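Local coordinates for ArtJ (PDB 2PVU), which binds the basic amino acids arginine, lysine and histidine, probably delivering them to its cognate ATP-binding cassette transporter, at residues K115-Q129 and S223-K237. Sequence-based numbering, arbitrary orientation. Where two conformers were deposited one is given.
With SO4 (sulfate ion), chain C.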
loop_
_atom_site.group_PDB
_atom_site.type_symbol
_atom_site.label_atom_id
_atom_site.label_comp_id
_atom_site.label_asym_id
_atom_site.label_seq_id
_atom_site.Cartn_x
_atom_site.Cartn_y
_atom_site.Cartn_z
ATOM N N LYS A 115 6.219 -3.832 -13.474
ATOM C CA LYS A 115 5.595 -4.611 -14.564
ATOM C C LYS A 115 6.650 -5.398 -15.361
ATOM O O LYS A 115 6.314 -6.313 -16.140
ATOM C CB LYS A 115 4.802 -3.684 -15.511
ATOM C CG LYS A 115 3.499 -3.177 -14.925
ATOM C CD LYS A 115 3.117 -1.865 -15.596
ATOM C CE LYS A 115 2.020 -1.988 -16.563
ATOM N NZ LYS A 115 1.381 -0.654 -16.687
ATOM N N GLN A 116 7.930 -5.062 -15.199
ATOM C CA GLN A 116 8.975 -5.853 -15.852
ATOM C C GLN A 116 9.080 -7.248 -15.249
ATOM O O GLN A 116 9.499 -8.199 -15.918
ATOM C CB GLN A 116 10.330 -5.177 -15.747
ATOM C CG GLN A 116 10.479 -3.998 -16.673
ATOM C CD GLN A 116 11.822 -3.319 -16.488
ATOM O OE1 GLN A 116 12.552 -3.578 -15.512
ATOM N NE2 GLN A 116 12.159 -2.451 -17.427
ATOM N N SER A 117 8.694 -7.371 -13.984
ATOM C CA SER A 117 8.885 -8.616 -13.241
ATOM C C SER A 117 7.588 -9.268 -12.802
ATOM O O SER A 117 7.573 -10.471 -12.515
ATOM C CB SER A 117 9.769 -8.369 -12.012
ATOM O OG SER A 117 11.097 -8.142 -12.429
ATOM N N TYR A 118 6.513 -8.494 -12.740
ATOM C CA TYR A 118 5.224 -8.988 -12.221
ATOM C C TYR A 118 4.094 -8.525 -13.125
ATOM O O TYR A 118 4.297 -7.651 -13.982
ATOM C CB TYR A 118 4.949 -8.454 -10.801
ATOM C CG TYR A 118 6.126 -8.625 -9.878
ATOM C CD1 TYR A 118 6.404 -9.864 -9.273
ATOM C CD2 TYR A 118 6.961 -7.550 -9.605
ATOM C CE1 TYR A 118 7.512 -10.020 -8.409
ATOM C CE2 TYR A 118 8.073 -7.697 -8.749
ATOM C CZ TYR A 118 8.338 -8.924 -8.167
ATOM O OH TYR A 118 9.438 -9.017 -7.326
ATOM N N ASP A 119 2.921 -9.129 -12.963
ATOM C CA ASP A 119 1.693 -8.644 -13.613
ATOM C C ASP A 119 0.820 -8.001 -12.556
ATOM O O ASP A 119 0.887 -8.390 -11.377
ATOM C CB ASP A 119 0.936 -9.814 -14.242
ATOM C CG ASP A 119 1.528 -10.256 -15.554
ATOM O OD1 ASP A 119 2.332 -9.524 -16.172
ATOM O OD2 ASP A 119 1.170 -11.360 -15.975
ATOM N N PHE A 120 0.001 -7.028 -12.960
ATOM C CA PHE A 120 -0.953 -6.368 -12.051
ATOM C C PHE A 120 -2.370 -6.492 -12.538
ATOM O O PHE A 120 -2.612 -6.551 -13.772
ATOM C CB PHE A 120 -0.642 -4.861 -11.932
ATOM C CG PHE A 120 0.634 -4.551 -11.143
ATOM C CD1 PHE A 120 0.585 -4.444 -9.769
ATOM C CD2 PHE A 120 1.852 -4.414 -11.774
ATOM C CE1 PHE A 120 1.734 -4.145 -8.996
ATOM C CE2 PHE A 120 3.021 -4.120 -11.008
ATOM C CZ PHE A 120 2.962 -4.007 -9.641
ATOM N N SER A 121 -3.309 -6.492 -11.582
ATOM C CA SER A 121 -4.719 -6.309 -11.894
ATOM C C SER A 121 -4.954 -4.875 -12.421
ATOM O O SER A 121 -4.042 -4.006 -12.332
ATOM C CB SER A 121 -5.571 -6.540 -10.619
ATOM O OG SER A 121 -5.460 -5.442 -9.702
ATOM N N ASP A 122 -6.155 -4.625 -12.957
ATOM C CA ASP A 122 -6.632 -3.255 -13.157
ATOM C C ASP A 122 -6.561 -2.487 -11.829
ATOM O O ASP A 122 -6.641 -3.091 -10.757
ATOM C CB ASP A 122 -8.072 -3.250 -13.679
ATOM C CG ASP A 122 -8.196 -3.930 -15.021
ATOM O OD1 ASP A 122 -7.336 -3.687 -15.896
ATOM O OD2 ASP A 122 -9.171 -4.684 -15.216
ATOM N N PRO A 123 -6.427 -1.161 -11.893
ATOM C CA PRO A 123 -6.269 -0.445 -10.601
ATOM C C PRO A 123 -7.496 -0.516 -9.728
ATOM O O PRO A 123 -8.621 -0.562 -10.229
ATOM C CB PRO A 123 -6.019 1.003 -11.009
ATOM C CG PRO A 123 -6.160 1.106 -12.467
ATOM C CD PRO A 123 -6.339 -0.270 -13.070
ATOM N N TYR A 124 -7.297 -0.517 -8.425
ATOM C CA TYR A 124 -8.442 -0.508 -7.517
ATOM C C TYR A 124 -8.416 0.635 -6.521
ATOM O O TYR A 124 -9.278 0.707 -5.646
ATOM C CB TYR A 124 -8.558 -1.874 -6.777
ATOM C CG TYR A 124 -7.470 -2.130 -5.712
ATOM C CD1 TYR A 124 -7.540 -1.548 -4.439
ATOM C CD2 TYR A 124 -6.376 -2.942 -6.005
ATOM C CE1 TYR A 124 -6.522 -1.771 -3.442
ATOM C CE2 TYR A 124 -5.342 -3.164 -5.042
ATOM C CZ TYR A 124 -5.419 -2.600 -3.786
ATOM O OH TYR A 124 -4.417 -2.845 -2.862
ATOM N N PHE A 125 -7.427 1.517 -6.586
ATOM C CA PHE A 125 -7.345 2.644 -5.603
ATOM C C PHE A 125 -6.411 3.677 -6.197
ATOM O O PHE A 125 -5.513 3.314 -6.946
ATOM C CB PHE A 125 -6.729 2.113 -4.286
ATOM C CG PHE A 125 -7.178 2.868 -3.067
ATOM C CD1 PHE A 125 -8.379 2.529 -2.445
ATOM C CD2 PHE A 125 -6.412 3.913 -2.553
ATOM C CE1 PHE A 125 -8.816 3.246 -1.289
ATOM C CE2 PHE A 125 -6.832 4.625 -1.396
ATOM C CZ PHE A 125 -8.052 4.275 -0.780
ATOM N N GLU A 126 -6.620 4.962 -5.872
ATOM C CA GLU A 126 -5.651 5.992 -6.272
ATOM C C GLU A 126 -5.096 6.640 -5.021
ATOM O O GLU A 126 -5.833 6.892 -4.033
ATOM C CB GLU A 126 -6.234 7.060 -7.215
ATOM C CG GLU A 126 -5.128 7.990 -7.808
ATOM C CD GLU A 126 -5.658 9.141 -8.688
ATOM O OE1 GLU A 126 -6.880 9.277 -8.834
ATOM O OE2 GLU A 126 -4.828 9.902 -9.243
ATOM N N ALA A 127 -3.798 6.893 -5.057
ATOM C CA ALA A 127 -3.075 7.395 -3.882
ATOM C C ALA A 127 -1.951 8.348 -4.294
ATOM O O ALA A 127 -1.696 8.543 -5.477
ATOM C CB ALA A 127 -2.485 6.176 -3.108
ATOM N N THR A 128 -1.262 8.915 -3.288
ATOM C CA THR A 128 -0.080 9.692 -3.567
ATOM C C THR A 128 0.814 9.591 -2.323
ATOM O O THR A 128 0.331 9.318 -1.235
ATOM C CB THR A 128 -0.423 11.188 -3.862
ATOM O OG1 THR A 128 0.785 11.901 -4.130
ATOM C CG2 THR A 128 -1.138 11.839 -2.679
ATOM N N GLN A 129 2.100 9.802 -2.514
ATOM C CA GLN A 129 2.997 9.937 -1.369
ATOM C C GLN A 129 2.701 11.291 -0.707
ATOM O O GLN A 129 2.310 12.258 -1.377
ATOM C CB GLN A 129 4.466 9.905 -1.800
ATOM C CG GLN A 129 4.930 8.608 -2.361
ATOM C CD GLN A 129 4.561 7.428 -1.458
ATOM O OE1 GLN A 129 5.141 7.219 -0.373
ATOM N NE2 GLN A 129 3.597 6.668 -1.897
ATOM N N SER A 223 0.632 10.985 -8.970
ATOM C CA SER A 223 -0.526 10.116 -8.763
ATOM C C SER A 223 -0.074 8.679 -8.848
ATOM O O SER A 223 0.784 8.336 -9.675
ATOM C CB SER A 223 -1.567 10.409 -9.844
ATOM O OG SER A 223 -1.982 11.742 -9.628
ATOM N N GLU A 224 -0.635 7.839 -7.986
ATOM C CA GLU A 224 -0.271 6.408 -7.951
ATOM C C GLU A 224 -1.545 5.601 -7.940
ATOM O O GLU A 224 -2.532 6.040 -7.326
ATOM C CB GLU A 224 0.520 6.091 -6.649
ATOM C CG GLU A 224 1.929 6.700 -6.682
ATOM C CD GLU A 224 2.795 6.342 -5.472
ATOM O OE1 GLU A 224 2.808 5.184 -4.984
ATOM O OE2 GLU A 224 3.472 7.267 -4.987
ATOM N N TYR A 225 -1.528 4.411 -8.568
ATOM C CA TYR A 225 -2.725 3.542 -8.536
ATOM C C TYR A 225 -2.344 2.209 -7.952
ATOM O O TYR A 225 -1.343 1.677 -8.385
ATOM C CB TYR A 225 -3.242 3.358 -9.966
ATOM C CG TYR A 225 -3.738 4.679 -10.521
ATOM C CD1 TYR A 225 -5.065 5.042 -10.365
ATOM C CD2 TYR A 225 -2.857 5.573 -11.155
ATOM C CE1 TYR A 225 -5.545 6.271 -10.870
ATOM C CE2 TYR A 225 -3.308 6.803 -11.655
ATOM C CZ TYR A 225 -4.660 7.139 -11.492
ATOM O OH TYR A 225 -5.138 8.326 -11.991
ATOM N N TYR A 226 -3.131 1.654 -7.008
ATOM C CA TYR A 226 -2.792 0.342 -6.459
ATOM C C TYR A 226 -3.372 -0.760 -7.349
ATOM O O TYR A 226 -4.444 -0.559 -7.946
ATOM C CB TYR A 226 -3.415 0.131 -5.081
ATOM C CG TYR A 226 -2.933 1.061 -4.027
ATOM C CD1 TYR A 226 -1.742 1.799 -4.180
ATOM C CD2 TYR A 226 -3.631 1.144 -2.837
ATOM C CE1 TYR A 226 -1.308 2.663 -3.150
ATOM C CE2 TYR A 226 -3.190 1.959 -1.791
ATOM C CZ TYR A 226 -2.080 2.732 -1.964
ATOM O OH TYR A 226 -1.720 3.534 -0.895
ATOM N N GLY A 227 -2.630 -1.860 -7.479
ATOM C CA GLY A 227 -3.126 -3.069 -8.177
ATOM C C GLY A 227 -2.849 -4.286 -7.295
ATOM O O GLY A 227 -1.945 -4.272 -6.449
ATOM N N MET A 228 -3.667 -5.338 -7.466
ATOM C CA MET A 228 -3.306 -6.660 -6.943
ATOM C C MET A 228 -2.154 -7.117 -7.835
ATOM O O MET A 228 -2.047 -6.660 -8.957
ATOM C CB MET A 228 -4.528 -7.576 -7.011
ATOM C CG MET A 228 -5.485 -7.277 -5.832
ATOM S SD MET A 228 -7.103 -7.961 -6.105
ATOM C CE MET A 228 -7.891 -6.736 -7.130
ATOM N N ILE A 229 -1.259 -7.955 -7.326
ATOM C CA ILE A 229 -0.036 -8.310 -8.064
ATOM C C ILE A 229 0.091 -9.832 -8.197
ATOM O O ILE A 229 -0.435 -10.580 -7.378
ATOM C CB ILE A 229 1.187 -7.719 -7.349
ATOM C CG1 ILE A 229 2.459 -7.855 -8.196
ATOM C CG2 ILE A 229 1.408 -8.428 -5.983
ATOM C CD1 ILE A 229 3.644 -7.113 -7.613
ATOM N N PHE A 230 0.740 -10.281 -9.271
ATOM C CA PHE A 230 0.797 -11.713 -9.622
ATOM C C PHE A 230 2.167 -12.004 -10.161
ATOM O O PHE A 230 2.798 -11.112 -10.733
ATOM C CB PHE A 230 -0.201 -12.042 -10.759
ATOM C CG PHE A 230 -1.636 -11.683 -10.439
ATOM C CD1 PHE A 230 -2.432 -12.546 -9.680
ATOM C CD2 PHE A 230 -2.149 -10.484 -10.853
ATOM C CE1 PHE A 230 -3.790 -12.209 -9.351
ATOM C CE2 PHE A 230 -3.492 -10.121 -10.539
ATOM C CZ PHE A 230 -4.293 -10.967 -9.780
ATOM N N PRO A 231 2.600 -13.278 -10.053
ATOM C CA PRO A 231 3.771 -13.642 -10.826
ATOM C C PRO A 231 3.460 -13.412 -12.301
ATOM O O PRO A 231 2.305 -13.508 -12.743
ATOM C CB PRO A 231 3.926 -15.146 -10.580
ATOM C CG PRO A 231 3.204 -15.407 -9.216
ATOM C CD PRO A 231 2.046 -14.394 -9.257
ATOM N N LYS A 232 4.504 -13.107 -13.048
ATOM C CA LYS A 232 4.424 -12.904 -14.477
ATOM C C LYS A 232 3.737 -14.090 -15.151
ATOM O O LYS A 232 4.013 -15.252 -14.825
ATOM C CB LYS A 232 5.847 -12.682 -14.992
ATOM C CG LYS A 232 5.977 -12.257 -16.444
ATOM C CD LYS A 232 5.271 -10.963 -16.710
ATOM C CE LYS A 232 6.059 -9.769 -16.229
ATOM N NZ LYS A 232 5.285 -8.587 -16.688
ATOM N N ASN A 233 2.802 -13.797 -16.057
ATOM C CA ASN A 233 2.053 -14.843 -16.799
ATOM C C ASN A 233 1.054 -15.666 -15.947
ATOM O O ASN A 233 0.651 -16.763 -16.305
ATOM C CB ASN A 233 3.001 -15.760 -17.588
ATOM C CG ASN A 233 3.958 -14.973 -18.504
ATOM O OD1 ASN A 233 3.613 -13.897 -19.020
ATOM N ND2 ASN A 233 5.162 -15.514 -18.711
ATOM N N SER A 234 0.635 -15.116 -14.822
ATOM C CA SER A 234 -0.366 -15.767 -13.991
ATOM C C SER A 234 -1.696 -16.004 -14.693
ATOM O O SER A 234 -2.265 -15.085 -15.309
ATOM C CB SER A 234 -0.632 -14.900 -12.758
ATOM O OG SER A 234 -1.789 -15.345 -12.053
ATOM N N GLU A 235 -2.239 -17.201 -14.526
ATOM C CA GLU A 235 -3.582 -17.474 -14.995
ATOM C C GLU A 235 -4.699 -16.932 -14.069
ATOM O O GLU A 235 -5.868 -17.097 -14.380
ATOM C CB GLU A 235 -3.769 -18.975 -15.228
ATOM C CG GLU A 235 -2.902 -19.528 -16.366
ATOM C CD GLU A 235 -3.188 -21.000 -16.625
ATOM O OE1 GLU A 235 -4.362 -21.323 -16.955
ATOM O OE2 GLU A 235 -2.248 -21.837 -16.497
ATOM N N LEU A 236 -4.358 -16.292 -12.951
ATOM C CA LEU A 236 -5.389 -15.690 -12.077
ATOM C C LEU A 236 -5.792 -14.265 -12.472
ATOM O O LEU A 236 -6.859 -13.823 -12.089
ATOM C CB LEU A 236 -4.944 -15.650 -10.604
ATOM C CG LEU A 236 -4.648 -16.994 -9.935
ATOM C CD1 LEU A 236 -4.043 -16.775 -8.524
ATOM C CD2 LEU A 236 -5.893 -17.900 -9.888
ATOM N N LYS A 237 -4.959 -13.552 -13.226
ATOM C CA LYS A 237 -5.167 -12.103 -13.452
ATOM C C LYS A 237 -6.520 -11.831 -14.123
ATOM O O LYS A 237 -7.247 -10.925 -13.716
ATOM C CB LYS A 237 -4.053 -11.533 -14.369
ATOM C CG LYS A 237 -4.221 -10.027 -14.676
ATOM C CD LYS A 237 -3.052 -9.442 -15.509
ATOM C CE LYS A 237 -3.498 -8.138 -16.313
ATOM N NZ LYS A 237 -4.389 -7.054 -15.599
HETATM S S SO4 C . -10.596 6.388 -4.629
HETATM O O1 SO4 C . -10.910 5.742 -3.364
HETATM O O2 SO4 C . -9.159 6.798 -4.461
HETATM O O3 SO4 C . -11.546 7.527 -4.763
HETATM O O4 SO4 C . -10.778 5.390 -5.722
HETATM O O HOH W 1 7.088 -12.981 -11.537
HETATM O O HOH W 2 -2.138 -4.126 -3.563
HETATM O O HOH W 3 3.452 9.757 -5.229
#
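Three acceptors grip K232 NZ: the carbonyl oxygen O of K115 at 2.6 Å, O of Y118, approached from above its carbonyl plane, and OD1 of D119, which completes a salt bridge. Bends at chi2 and chi3 (60° and 78°) fold the lysine chain back to reach them. The second carboxylate oxygen, D119 OD2, takes the backbone N-H of N233 at 2.9 Å. Shortening K232 to an alanine would probably leave D119 OD1 without its counter-charge and the two carbonyls without their shared donor. Strands 118-120 and 125-127 run antiparallel to 229-231 and 224-226, D119 and F230 forming a hydrogen-bonded pair. K237 NZ meets F120 O in the carbonyl plane at 2.6 Å and also pairs with D241. Beyond, Y226 CB sits over the Y124 ring, 3.9 Å from its centroid, and E126 CG lies over one face of the Y225 ring. E224 OE2 receives Q129 NE2, which also bonds to D196, at 3.2 Å. In this family 3 solute-binding protein, lysine ammonium groups thus bind carbonyls and carboxylates at one end; at the other, Y226 bonds to D196 through its hydroxyl and touches the bound lysine, while E224 OE1 bonds to the pocket residues T109 and T157.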